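Local coordinates for adenylate cyclase-like protein (Chlamydia trachomatis, PDB 4QO6) that is a structural component of the inner membrane ring of the type III secretion system, seen here as part of its periplasmic region, at residues G105-T109 and F160-E164. Sequence-based numbering, arbitrary orientation.
Sequences GYLKT and FTNGE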
loop_
_atom_site.group_PDB
_atom_site.type_symbol
_atom_site.label_atom_id
_atom_site.label_comp_id
_atom_site.label_asym_id
_atom_site.label_seq_id
_atom_site.Cartn_x
_atom_site.Cartn_y
_atom_site.Cartn_z
ATOM N N GLY A 105 -0.324 2.887 -3.000
ATOM C CA GLY A 105 0.092 4.126 -3.680
ATOM C C GLY A 105 -0.735 5.331 -3.221
ATOM O O GLY A 105 -1.460 5.236 -2.233
ATOM N N TYR A 106 -0.657 6.439 -3.971
ATOM C CA TYR A 106 -1.341 7.706 -3.675
ATOM C C TYR A 106 -2.327 8.063 -4.762
ATOM O O TYR A 106 -2.037 7.827 -5.891
ATOM C CB TYR A 106 -0.302 8.869 -3.582
ATOM C CG TYR A 106 0.645 8.675 -2.447
ATOM C CD1 TYR A 106 0.267 8.991 -1.157
ATOM C CD2 TYR A 106 1.897 8.108 -2.650
ATOM C CE1 TYR A 106 1.118 8.751 -0.090
ATOM C CE2 TYR A 106 2.758 7.893 -1.593
ATOM C CZ TYR A 106 2.367 8.224 -0.327
ATOM O OH TYR A 106 3.223 7.994 0.722
ATOM N N LEU A 107 -3.478 8.606 -4.408
ATOM C CA LEU A 107 -4.405 9.277 -5.336
ATOM C C LEU A 107 -4.630 10.666 -4.741
ATOM O O LEU A 107 -4.336 10.898 -3.566
ATOM C CB LEU A 107 -5.776 8.547 -5.482
ATOM C CG LEU A 107 -5.692 7.166 -6.160
ATOM C CD1 LEU A 107 -6.943 6.330 -6.068
ATOM C CD2 LEU A 107 -5.299 7.346 -7.613
ATOM N N LYS A 108 -5.142 11.575 -5.560
ATOM C CA LYS A 108 -5.213 12.983 -5.219
ATOM C C LYS A 108 -6.428 13.200 -4.371
ATOM O O LYS A 108 -6.304 13.797 -3.333
ATOM C CB LYS A 108 -5.273 13.849 -6.477
ATOM C CG LYS A 108 -5.201 15.344 -6.226
ATOM C CD LYS A 108 -3.777 15.877 -6.322
ATOM C CE LYS A 108 -3.677 17.307 -5.784
ATOM N NZ LYS A 108 -2.269 17.703 -5.478
ATOM N N THR A 109 -7.581 12.674 -4.796
ATOM C CA THR A 109 -8.871 12.928 -4.142
ATOM C C THR A 109 -9.737 11.687 -3.954
ATOM O O THR A 109 -9.467 10.660 -4.569
ATOM C CB THR A 109 -9.716 13.899 -5.007
ATOM O OG1 THR A 109 -9.826 13.379 -6.346
ATOM C CG2 THR A 109 -9.078 15.283 -5.029
ATOM N N PHE A 160 0.506 18.536 0.121
ATOM C CA PHE A 160 0.875 17.117 0.211
ATOM C C PHE A 160 0.683 16.377 -1.110
ATOM O O PHE A 160 -0.434 16.323 -1.639
ATOM C CB PHE A 160 0.076 16.403 1.273
ATOM C CG PHE A 160 0.476 14.983 1.435
ATOM C CD1 PHE A 160 1.655 14.665 2.100
ATOM C CD2 PHE A 160 -0.298 13.955 0.886
ATOM C CE1 PHE A 160 2.054 13.362 2.217
ATOM C CE2 PHE A 160 0.100 12.638 1.027
ATOM C CZ PHE A 160 1.280 12.348 1.701
ATOM N N THR A 161 1.768 15.858 -1.662
ATOM C CA THR A 161 1.685 15.011 -2.858
ATOM C C THR A 161 2.772 13.936 -2.803
ATOM O O THR A 161 3.915 14.238 -2.504
ATOM C CB THR A 161 1.832 15.769 -4.211
ATOM O OG1 THR A 161 3.202 15.930 -4.518
ATOM C CG2 THR A 161 1.182 17.157 -4.209
ATOM N N ASN A 162 2.355 12.687 -3.041
ATOM C CA ASN A 162 3.219 11.567 -3.248
ATOM C C ASN A 162 4.125 11.291 -2.075
ATOM O O ASN A 162 5.294 10.952 -2.272
ATOM C CB ASN A 162 4.031 11.724 -4.522
ATOM C CG ASN A 162 4.395 10.375 -5.132
ATOM O OD1 ASN A 162 3.518 9.524 -5.388
ATOM N ND2 ASN A 162 5.688 10.148 -5.333
ATOM N N GLY A 163 3.572 11.405 -0.856
ATOM C CA GLY A 163 4.297 11.081 0.391
ATOM C C GLY A 163 5.104 12.265 0.909
ATOM O O GLY A 163 5.777 12.166 1.962
ATOM N N GLU A 164 5.053 13.372 0.155
ATOM C CA GLU A 164 5.822 14.582 0.491
ATOM C C GLU A 164 4.952 15.771 0.954
ATOM O O GLU A 164 4.066 16.280 0.222
ATOM C CB GLU A 164 6.711 14.987 -0.695
ATOM C CG GLU A 164 7.762 16.006 -0.302
ATOM C CD GLU A 164 8.609 16.473 -1.462
ATOM O OE1 GLU A 164 8.168 17.362 -2.255
ATOM O OE2 GLU A 164 9.724 15.942 -1.552
#
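The Y106 ring lies with one face against the backbone of the turn at N162 and G163. G163 N sits 3.4 Å above the plane of the Y106 ring, offset toward the rim, and N162 C lies over the same face. N162 CA makes a CH-pi contact 4.0 Å from the Y106 ring centroid, 22° off the ring normal. Y106 CE1 comes to the edge of the F160 ring, near its plane, 4.0 Å from F160 CZ, while F160 CZ approaches the tyrosine ring obliquely. The N162 amide is tilted 65° from the tyrosine plane, and N162 OD1 reaches Y106 CD2 at 3.5 Å.

T161 to E164 form a type I' turn, the tight hairpin link between strands 157-161 and 164-172. Its ends are closed by backbone hydrogen bonds in both directions between T161 and E164. The turn meets the ring mainly with backbone, at N162 and G163. Y106 OH packs 3.3 Å from G163 CA, where the glycine has no side chain in the way. Y106 CG is anti to its carbonyl carbon (chi1 -64°), which carries the ring across to the hairpin. The hydroxyl is hydrogen-bonded to G191 O, in the loop before strand 194-202.

At the margin, K108 bends at chi2 and brings NZ to 3.7 Å from T161 CG2. E137, at the start of helix 137-150, accepts a hydrogen bond from N162 N and forms a long, weak ion pair with K108 NZ.

The contact thus joins the end of strand 100-107, in the PD2 domain, to the first hairpin of the following BON domain. Between the two segments it is van der Waals and CH-pi in character. The Y106 hydroxyl's bond to G191 O adds a polar tie from PD2 to BON and probably helps set how the two domains sit together.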